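Local coordinates for protein Eps1p (Saccharomyces cerevisiae, PDB 4TW5) that belongs to the thioredoxin superfamily and combines, in a single yeast chain, two thioredoxin-like domains that each carry a CXXC disulfide, at residues 173-178 / 222-227; 197-202 / 264-269; 236-241 / 245-250. One frame throughout, in Å; residues are numbered along the deposited sequence.

Contact 1: residues 173-178 / 222-227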
loop_
_atom_site.group_PDB
_atom_site.type_symbol
_atom_site.label_atom_id
_atom_site.label_comp_id
_atom_site.label_asym_id
_atom_site.label_seq_id
_atom_site.Cartn_x
_atom_site.Cartn_y
_atom_site.Cartn_z
ATOM N N GLU A 173 10.159 -2.509 19.943
ATOM C CA GLU A 173 9.769 -1.121 20.194
ATOM C C GLU A 173 8.687 -0.725 19.229
ATOM O O GLU A 173 8.923 -0.656 18.027
ATOM C CB GLU A 173 10.965 -0.158 20.070
ATOM C CG GLU A 173 12.043 -0.380 21.104
ATOM C CD GLU A 173 11.518 -0.236 22.538
ATOM O OE1 GLU A 173 10.645 0.640 22.776
ATOM O OE2 GLU A 173 11.996 -0.966 23.438
ATOM N N PHE A 174 7.487 -0.509 19.752
ATOM C CA PHE A 174 6.345 -0.132 18.921
ATOM C C PHE A 174 6.161 1.404 18.842
ATOM O O PHE A 174 6.048 2.095 19.866
ATOM C CB PHE A 174 5.089 -0.802 19.465
ATOM C CG PHE A 174 5.161 -2.324 19.486
ATOM C CD1 PHE A 174 4.983 -3.059 18.332
ATOM C CD2 PHE A 174 5.395 -3.013 20.677
ATOM C CE1 PHE A 174 5.044 -4.451 18.357
ATOM C CE2 PHE A 174 5.440 -4.409 20.711
ATOM C CZ PHE A 174 5.266 -5.120 19.548
ATOM N N LYS A 175 6.066 1.925 17.626
ATOM C CA LYS A 175 5.849 3.356 17.420
ATOM C C LYS A 175 4.353 3.732 17.469
ATOM O O LYS A 175 3.497 3.040 16.894
ATOM C CB LYS A 175 6.451 3.773 16.080
ATOM C CG LYS A 175 7.920 3.417 15.915
ATOM C CD LYS A 175 8.750 4.023 17.047
ATOM C CE LYS A 175 10.188 3.511 17.008
ATOM N NZ LYS A 175 10.731 3.580 18.398
ATOM N N ASN A 176 4.044 4.814 18.176
ATOM C CA ASN A 176 2.670 5.297 18.303
ATOM C C ASN A 176 1.673 4.174 18.692
ATOM O O ASN A 176 0.554 4.082 18.161
ATOM C CB ASN A 176 2.247 5.986 17.003
ATOM C CG ASN A 176 3.185 7.109 16.622
ATOM O OD1 ASN A 176 3.869 7.650 17.485
ATOM N ND2 ASN A 176 3.232 7.462 15.337
ATOM N N CYS A 177 2.101 3.322 19.617
ATOM C CA CYS A 177 1.254 2.266 20.130
ATOM C C CYS A 177 1.506 2.061 21.603
ATOM O O CYS A 177 2.285 1.196 21.984
ATOM C CB CYS A 177 1.492 0.948 19.384
ATOM S SG CYS A 177 0.366 -0.389 19.900
ATOM N N ASP A 178 0.802 2.834 22.421
ATOM C CA ASP A 178 0.954 2.798 23.864
ATOM C C ASP A 178 0.645 1.432 24.468
ATOM O O ASP A 178 1.257 1.032 25.452
ATOM C CB ASP A 178 0.046 3.840 24.516
ATOM C CG ASP A 178 0.439 5.269 24.170
ATOM O OD1 ASP A 178 1.630 5.528 23.852
ATOM O OD2 ASP A 178 -0.468 6.131 24.197
ATOM N N VAL A 222 -0.330 -0.253 9.334
ATOM C CA VAL A 222 0.650 -0.436 8.272
ATOM C C VAL A 222 1.741 0.624 8.331
ATOM O O VAL A 222 2.915 0.330 8.111
ATOM C CB VAL A 222 -0.019 -0.394 6.882
ATOM C CG1 VAL A 222 1.008 -0.194 5.788
ATOM C CG2 VAL A 222 -0.858 -1.662 6.637
ATOM N N LYS A 223 1.351 1.853 8.679
ATOM C CA LYS A 223 2.219 3.028 8.496
ATOM C C LYS A 223 2.119 4.038 9.641
ATOM O O LYS A 223 1.034 4.244 10.218
ATOM C CB LYS A 223 1.826 3.743 7.198
ATOM C CG LYS A 223 2.958 4.201 6.344
ATOM C CD LYS A 223 3.321 3.105 5.355
ATOM C CE LYS A 223 4.545 3.469 4.543
ATOM N NZ LYS A 223 4.816 2.458 3.493
ATOM N N ILE A 224 3.238 4.695 9.928
ATOM C CA ILE A 224 3.268 5.877 10.803
ATOM C C ILE A 224 2.476 7.036 10.166
ATOM O O ILE A 224 2.658 7.306 8.989
ATOM C CB ILE A 224 4.735 6.390 11.030
ATOM C CG1 ILE A 224 5.621 5.378 11.758
ATOM C CG2 ILE A 224 4.732 7.713 11.780
ATOM C CD1 ILE A 224 5.209 5.147 13.188
ATOM N N THR A 225 1.561 7.672 10.895
ATOM C CA THR A 225 0.979 8.956 10.450
ATOM C C THR A 225 0.858 9.872 11.671
ATOM O O THR A 225 0.562 9.388 12.761
ATOM C CB THR A 225 -0.428 8.809 9.790
ATOM O OG1 THR A 225 -1.371 8.288 10.733
ATOM C CG2 THR A 225 -0.389 7.925 8.547
ATOM N N ASN A 226 1.020 11.185 11.521
ATOM C CA ASN A 226 0.931 12.031 12.716
ATOM C C ASN A 226 -0.486 12.588 13.020
ATOM O O ASN A 226 -0.673 13.372 13.960
ATOM C CB ASN A 226 1.972 13.162 12.655
ATOM C CG ASN A 226 3.407 12.636 12.448
ATOM O OD1 ASN A 226 4.059 12.932 11.439
ATOM N ND2 ASN A 226 3.898 11.851 13.413
ATOM N N HIS A 227 -1.476 12.186 12.227
ATOM C CA HIS A 227 -2.882 12.473 12.541
ATOM C C HIS A 227 -3.435 11.524 13.596
ATOM O O HIS A 227 -4.156 11.956 14.486
ATOM C CB HIS A 227 -3.721 12.476 11.273
ATOM C CG HIS A 227 -3.246 13.491 10.287
ATOM N ND1 HIS A 227 -2.615 13.155 9.107
ATOM C CD2 HIS A 227 -3.235 14.845 10.348
ATOM C CE1 HIS A 227 -2.284 14.259 8.461
ATOM N NE2 HIS A 227 -2.640 15.297 9.196
HETATM O O HOH W 1 0.324 7.068 13.712
#

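Contact 2: residues 197-202 / 264-269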
loop_
_atom_site.group_PDB
_atom_site.type_symbol
_atom_site.label_atom_id
_atom_site.label_comp_id
_atom_site.label_asym_id
_atom_site.label_seq_id
_atom_site.Cartn_x
_atom_site.Cartn_y
_atom_site.Cartn_z
ATOM N N ASP A 197 -7.860 -25.624 24.300
ATOM C CA ASP A 197 -9.058 -25.905 23.525
ATOM C C ASP A 197 -8.731 -26.200 22.089
ATOM O O ASP A 197 -9.619 -26.268 21.248
ATOM C CB ASP A 197 -10.020 -24.740 23.609
ATOM C CG ASP A 197 -10.635 -24.623 24.977
ATOM O OD1 ASP A 197 -11.148 -25.659 25.476
ATOM O OD2 ASP A 197 -10.571 -23.517 25.557
ATOM N N ASP A 198 -7.447 -26.389 21.821
ATOM C CA ASP A 198 -6.999 -26.739 20.482
ATOM C C ASP A 198 -7.473 -25.677 19.470
ATOM O O ASP A 198 -7.848 -25.992 18.346
ATOM C CB ASP A 198 -7.502 -28.131 20.099
ATOM C CG ASP A 198 -6.711 -28.750 18.965
ATOM O OD1 ASP A 198 -5.533 -28.387 18.798
ATOM O OD2 ASP A 198 -7.270 -29.594 18.226
ATOM N N ILE A 199 -7.498 -24.425 19.915
ATOM C CA ILE A 199 -7.684 -23.258 19.045
ATOM C C ILE A 199 -6.304 -22.639 18.788
ATOM O O ILE A 199 -5.528 -22.374 19.719
ATOM C CB ILE A 199 -8.673 -22.264 19.674
ATOM C CG1 ILE A 199 -10.066 -22.916 19.724
ATOM C CG2 ILE A 199 -8.722 -20.933 18.890
ATOM C CD1 ILE A 199 -11.090 -22.117 20.446
ATOM N N ASN A 200 -5.973 -22.453 17.521
ATOM C CA ASN A 200 -4.675 -21.900 17.182
ATOM C C ASN A 200 -4.657 -20.370 17.348
ATOM O O ASN A 200 -5.714 -19.718 17.376
ATOM C CB ASN A 200 -4.291 -22.307 15.766
ATOM C CG ASN A 200 -4.024 -23.797 15.663
ATOM O OD1 ASN A 200 -4.191 -24.515 16.629
ATOM N ND2 ASN A 200 -3.613 -24.257 14.506
ATOM N N THR A 201 -3.449 -19.833 17.538
ATOM C CA THR A 201 -3.211 -18.388 17.515
ATOM C C THR A 201 -2.111 -18.030 16.542
ATOM O O THR A 201 -1.181 -18.820 16.349
ATOM C CB THR A 201 -2.812 -17.857 18.873
ATOM O OG1 THR A 201 -1.821 -18.723 19.420
ATOM C CG2 THR A 201 -4.014 -17.818 19.809
ATOM N N GLY A 202 -2.215 -16.832 15.955
ATOM C CA GLY A 202 -1.243 -16.330 14.988
ATOM C C GLY A 202 -1.023 -14.813 15.124
ATOM O O GLY A 202 -1.881 -14.090 15.633
ATOM N N PHE A 264 -14.312 -15.142 23.192
ATOM C CA PHE A 264 -14.708 -14.823 21.829
ATOM C C PHE A 264 -14.258 -15.931 20.891
ATOM O O PHE A 264 -15.036 -16.428 20.078
ATOM C CB PHE A 264 -14.119 -13.487 21.377
ATOM C CG PHE A 264 -14.259 -13.224 19.902
ATOM C CD1 PHE A 264 -15.490 -12.846 19.352
ATOM C CD2 PHE A 264 -13.172 -13.341 19.072
ATOM C CE1 PHE A 264 -15.626 -12.572 18.002
ATOM C CE2 PHE A 264 -13.279 -13.081 17.716
ATOM C CZ PHE A 264 -14.514 -12.692 17.170
ATOM N N ALA A 265 -13.012 -16.351 21.045
ATOM C CA ALA A 265 -12.440 -17.384 20.184
ATOM C C ALA A 265 -13.169 -18.712 20.324
ATOM O O ALA A 265 -13.055 -19.567 19.466
ATOM C CB ALA A 265 -10.952 -17.578 20.495
ATOM N N ARG A 266 -13.912 -18.869 21.410
ATOM C CA ARG A 266 -14.560 -20.124 21.729
ATOM C C ARG A 266 -16.052 -20.135 21.424
ATOM O O ARG A 266 -16.691 -21.158 21.561
ATOM C CB ARG A 266 -14.282 -20.473 23.194
ATOM C CG ARG A 266 -13.055 -21.356 23.349
ATOM C CD ARG A 266 -12.467 -21.312 24.726
ATOM N NE ARG A 266 -13.433 -21.034 25.783
ATOM C CZ ARG A 266 -14.175 -21.932 26.417
ATOM N NH1 ARG A 266 -14.124 -23.224 26.098
ATOM N NH2 ARG A 266 -14.988 -21.520 27.371
ATOM N N ARG A 267 -16.591 -19.008 20.977
ATOM C CA ARG A 267 -18.002 -18.916 20.622
ATOM C C ARG A 267 -18.357 -19.813 19.442
ATOM O O ARG A 267 -17.571 -19.944 18.496
ATOM C CB ARG A 267 -18.370 -17.483 20.224
ATOM C CG ARG A 267 -19.055 -16.561 21.230
ATOM C CD ARG A 267 -18.932 -15.107 20.711
ATOM N NE ARG A 267 -19.382 -14.063 21.642
ATOM C CZ ARG A 267 -18.681 -12.969 21.967
ATOM N NH1 ARG A 267 -17.460 -12.786 21.487
ATOM N NH2 ARG A 267 -19.186 -12.060 22.797
ATOM N N THR A 268 -19.527 -20.452 19.526
ATOM C CA THR A 268 -20.125 -21.180 18.403
ATOM C C THR A 268 -20.753 -20.153 17.452
ATOM O O THR A 268 -21.598 -19.354 17.872
ATOM C CB THR A 268 -21.208 -22.199 18.859
ATOM O OG1 THR A 268 -20.594 -23.299 19.546
ATOM C CG2 THR A 268 -22.036 -22.702 17.668
ATOM N N PHE A 269 -20.382 -20.182 16.175
ATOM C CA PHE A 269 -20.991 -19.252 15.224
ATOM C C PHE A 269 -21.856 -19.989 14.200
ATOM O O PHE A 269 -21.426 -20.243 13.075
ATOM C CB PHE A 269 -19.919 -18.404 14.499
ATOM C CG PHE A 269 -19.139 -17.457 15.404
ATOM C CD1 PHE A 269 -18.096 -17.918 16.204
ATOM C CD2 PHE A 269 -19.455 -16.099 15.452
ATOM C CE1 PHE A 269 -17.380 -17.038 17.031
ATOM C CE2 PHE A 269 -18.743 -15.211 16.278
ATOM C CZ PHE A 269 -17.710 -15.682 17.065
#

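Contact 3: residues 236-241 / 245-250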
loop_
_atom_site.group_PDB
_atom_site.type_symbol
_atom_site.label_atom_id
_atom_site.label_comp_id
_atom_site.label_asym_id
_atom_site.label_seq_id
_atom_site.Cartn_x
_atom_site.Cartn_y
_atom_site.Cartn_z
ATOM N N ALA A 236 -8.726 -10.810 15.299
ATOM C CA ALA A 236 -9.842 -11.367 14.523
ATOM C C ALA A 236 -9.884 -12.911 14.572
ATOM O O ALA A 236 -8.851 -13.570 14.631
ATOM C CB ALA A 236 -9.750 -10.909 13.092
ATOM N N LEU A 237 -11.072 -13.496 14.491
ATOM C CA LEU A 237 -11.177 -14.964 14.484
ATOM C C LEU A 237 -11.375 -15.508 13.072
ATOM O O LEU A 237 -12.118 -14.922 12.279
ATOM C CB LEU A 237 -12.318 -15.425 15.369
ATOM C CG LEU A 237 -12.499 -16.930 15.569
ATOM C CD1 LEU A 237 -11.289 -17.554 16.250
ATOM C CD2 LEU A 237 -13.714 -17.140 16.423
ATOM N N VAL A 238 -10.636 -16.569 12.748
ATOM C CA VAL A 238 -10.804 -17.310 11.505
ATOM C C VAL A 238 -11.457 -18.674 11.766
ATOM O O VAL A 238 -10.939 -19.485 12.524
ATOM C CB VAL A 238 -9.472 -17.552 10.764
ATOM C CG1 VAL A 238 -9.746 -18.213 9.423
ATOM C CG2 VAL A 238 -8.676 -16.249 10.581
ATOM N N LEU A 239 -12.608 -18.906 11.143
ATOM C CA LEU A 239 -13.314 -20.170 11.277
ATOM C C LEU A 239 -12.739 -21.193 10.317
ATOM O O LEU A 239 -12.501 -20.894 9.147
ATOM C CB LEU A 239 -14.799 -19.972 11.030
ATOM C CG LEU A 239 -15.462 -19.071 12.072
ATOM C CD1 LEU A 239 -16.954 -18.959 11.819
ATOM C CD2 LEU A 239 -15.227 -19.602 13.485
ATOM N N PRO A 240 -12.568 -22.427 10.799
ATOM C CA PRO A 240 -11.950 -23.499 10.013
ATOM C C PRO A 240 -12.875 -24.061 8.928
ATOM O O PRO A 240 -14.101 -24.097 9.097
ATOM C CB PRO A 240 -11.646 -24.566 11.070
ATOM C CG PRO A 240 -12.731 -24.373 12.090
ATOM C CD PRO A 240 -13.004 -22.888 12.134
ATOM N N ASN A 241 -12.276 -24.465 7.812
ATOM C CA ASN A 241 -13.007 -25.183 6.780
ATOM C C ASN A 241 -14.240 -24.448 6.200
ATOM O O ASN A 241 -15.158 -25.097 5.700
ATOM C CB ASN A 241 -13.400 -26.565 7.338
ATOM C CG ASN A 241 -12.180 -27.468 7.549
ATOM O OD1 ASN A 241 -11.362 -27.635 6.647
ATOM N ND2 ASN A 241 -12.024 -27.990 8.754
ATOM N N ASN A 245 -17.314 -15.786 4.777
ATOM C CA ASN A 245 -17.800 -15.309 6.074
ATOM C C ASN A 245 -17.174 -16.082 7.248
ATOM O O ASN A 245 -17.846 -16.504 8.188
ATOM C CB ASN A 245 -19.330 -15.352 6.109
ATOM C CG ASN A 245 -19.962 -14.472 5.013
ATOM O OD1 ASN A 245 -19.254 -13.875 4.187
ATOM N ND2 ASN A 245 -21.284 -14.357 5.032
ATOM N N ASN A 246 -15.854 -16.226 7.184
ATOM C CA ASN A 246 -15.099 -17.042 8.123
ATOM C C ASN A 246 -14.179 -16.175 8.970
ATOM O O ASN A 246 -13.368 -16.674 9.753
ATOM C CB ASN A 246 -14.281 -18.067 7.352
ATOM C CG ASN A 246 -13.533 -17.435 6.213
ATOM O OD1 ASN A 246 -13.475 -16.214 6.105
ATOM N ND2 ASN A 246 -12.994 -18.241 5.341
ATOM N N LEU A 247 -14.306 -14.868 8.782
ATOM C CA LEU A 247 -13.452 -13.873 9.425
ATOM C C LEU A 247 -14.309 -12.959 10.287
ATOM O O LEU A 247 -15.151 -12.253 9.769
ATOM C CB LEU A 247 -12.710 -13.051 8.359
ATOM C CG LEU A 247 -11.624 -12.003 8.722
ATOM C CD1 LEU A 247 -10.365 -12.628 9.306
ATOM C CD2 LEU A 247 -11.274 -11.116 7.538
ATOM N N PHE A 248 -14.082 -12.963 11.597
ATOM C CA PHE A 248 -14.851 -12.138 12.541
ATOM C C PHE A 248 -13.945 -11.306 13.478
ATOM O O PHE A 248 -13.217 -11.883 14.284
ATOM C CB PHE A 248 -15.774 -13.028 13.374
ATOM C CG PHE A 248 -16.829 -13.737 12.555
ATOM C CD1 PHE A 248 -18.085 -13.160 12.374
ATOM C CD2 PHE A 248 -16.560 -14.946 11.943
ATOM C CE1 PHE A 248 -19.042 -13.788 11.624
ATOM C CE2 PHE A 248 -17.509 -15.568 11.185
ATOM C CZ PHE A 248 -18.756 -15.000 11.032
ATOM N N ASP A 249 -13.998 -9.969 13.369
ATOM C CA ASP A 249 -13.247 -9.073 14.268
ATOM C C ASP A 249 -13.691 -9.194 15.712
ATOM O O ASP A 249 -14.875 -9.388 16.007
ATOM C CB ASP A 249 -13.393 -7.601 13.879
ATOM C CG ASP A 249 -12.601 -7.236 12.647
ATOM O OD1 ASP A 249 -12.005 -8.138 12.021
ATOM O OD2 ASP A 249 -12.525 -6.024 12.341
ATOM N N TYR A 250 -12.737 -9.044 16.620
ATOM C CA TYR A 250 -13.049 -8.981 18.037
ATOM C C TYR A 250 -14.030 -7.819 18.304
ATOM O O TYR A 250 -13.776 -6.680 17.917
ATOM C CB TYR A 250 -11.764 -8.824 18.857
ATOM C CG TYR A 250 -12.018 -8.922 20.339
ATOM C CD1 TYR A 250 -12.271 -10.142 20.921
ATOM C CD2 TYR A 250 -12.055 -7.794 21.140
ATOM C CE1 TYR A 250 -12.527 -10.250 22.258
ATOM C CE2 TYR A 250 -12.308 -7.893 22.476
ATOM C CZ TYR A 250 -12.540 -9.134 23.030
ATOM O OH TYR A 250 -12.794 -9.261 24.367
#

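Contact 1: residues 173-178 / 222-227
Ile224 reaches across to Lys175 and Asn176, and its side chain carries nearly all of this small surface contact. Start at its CB: neither this atom nor CG1 comes close to 173-178, so the work is left to the two methyl ends. CG2, the branch anti to the backbone N, lies 3.9 Å from Asn176 ND2. The other branch does more. CG1 leaves CB on the side of the backbone N (chi1 -63°), and a second turn of the same sense (chi2 -67°) lifts CD1 up to Lys175, where it rests 3.4 Å from CB. The same methyl is 3.7 Å from Asn176 ND2, so the amide nitrogen sits over both methyls, and the two side chains cross at about a right angle. Lys175 offers little beyond its CB, because its chain bends at chi2 and leads NZ away from 222-227. Loop 173-178 contains Cys177, whose disulfide to Cys180 forms the CXXC pair at the start of helix 180-196, the usual place for this motif in a thioredoxin fold. Asn176 therefore stands next to that disulfide, in a left-handed backbone conformation. Arg231 of the same chain touches both loops: its side chain bonds to Lys175 O, its backbone is hydrogen-bonded to that of Asn176, and Ile224 packs on it. The polar link between the segments is indirect and slight. Asn176 ND2 gives a weak bond of 3.4 Å to a water, which in turn sits 2.5 Å from Thr225 O, a length so short that this step is doubtful. Farther along the same loop, the backbones of Asn226 and His227 are hydrogen-bonded to the second subunit, another copy of this protein.

Contact 2: residues 197-202 / 264-269
Ile199 and Asp197 meet Ala265 and Arg266 where helix 180-196 of the second thioredoxin-like domain ends close to helix 259-265. Helix 180-196 closes in a Schellman motif with Asp198, at positive phi, as the C' residue; the chain then runs straight into strand 200-205. In the facing segment, Arg267 N bonds back to Phe264 O at 3.1 Å.

The apolar part belongs to Ile199. Its CG2 faces the CB of Ala265 at 4.3 Å, while the CG1 branch, extended at chi2 (174°), carries CD1 across the arginine chain, 3.6 Å from Arg266 CG. The same CD1 also sits 3.4 Å from the carbonyl oxygen of Ala265. Behind this pair, Ile199 and Ala265 both pack on Leu194 of helix 180-196, and Ala265 touches Leu156 of strand 155-160 as well, which ties the C-terminal helix to the central sheet.

The charged part lies at the outer side. Asp197 and Arg266 cross at about a right angle, yet their carboxylate and guanidinium planes are only 19° apart. The salt bridge between Asp197 OD2 and Arg266 NH1 is long, at 3.6 Å, and the stronger partners lie elsewhere: Arg116 NE for Asp197, and Glu102 for NH2 of Arg266. Both belong to the N-terminal half of the chain, Arg116 in helix 107-118, so these salt bridges run between the two halves. One acid here is thus approached by two arginines, which should favour its charged form. The chain of Arg266 bends sharply at chi3 (29°), and the atom of it nearest to Asp197 OD2 is the methylene CD, 3.0 Å away.

Contact 3: residues 236-241 / 245-250
Leu237 and Phe248 form an antiparallel hydrogen-bonded pair: Leu237 N gives a bond to Phe248 O at 2.7 Å, and Phe248 N returns one to Leu237 O at 2.9 Å. A third bond, Leu239 N to Asn246 O at 2.7 Å, extends the ladder past the strand ends. Asn246 O also takes a CA-H contact from Val238, 3.2 Å to its CA. With CG between the backbone N and the carbonyl carbon (chi1 48°), Asn246 sends ND2 to Lys242 O in the turn and to Ile147 O of helix 140-150. Asp249 OD1 forms a salt bridge with Arg228 of the second subunit. On one face Leu247 CD1 lies 4.2 Å from both Ala236 CB and Val238 CG2; Val238 and Leu247 also pack on Phe143 and Ile147 of helix 140-150. On the other, Leu239 CD1 meets Phe248 CE2 at 3.5 Å, obliquely to the ring, near Phe264 and Phe269. The hairpin thus satisfies its inner backbone groups within itself and presents apolar side chains on both faces, while 247-249, the outermost strand within this chain, is joined to the second subunit by backbone hydrogen bonds from Asn245 and Leu247.

In the fold
Contact 1 is a surface touch between two loops, contact 3 is buried, and contact 2 is intermediate, partly buried. Contacts 2 and 3 are neighbours, with centres about 9 Å apart: Phe264 of the C-terminal helix packs on the hairpin, its CZ 3.3 Å from Phe248 O, and both contacts reach the same five-stranded sheet. Contact 1 lies about 26 Å from contact 3 and 29 Å from contact 2, centre to centre. Chemistry follows place: backbone bonds dominate in the sheet, apolar packing with outer charges where helix 180-196 ends, and methyl contacts and a weak, doubtful water link on the surface. Contacts 1 and 3 both touch the second subunit, whereas contact 2 faces the N-terminal half.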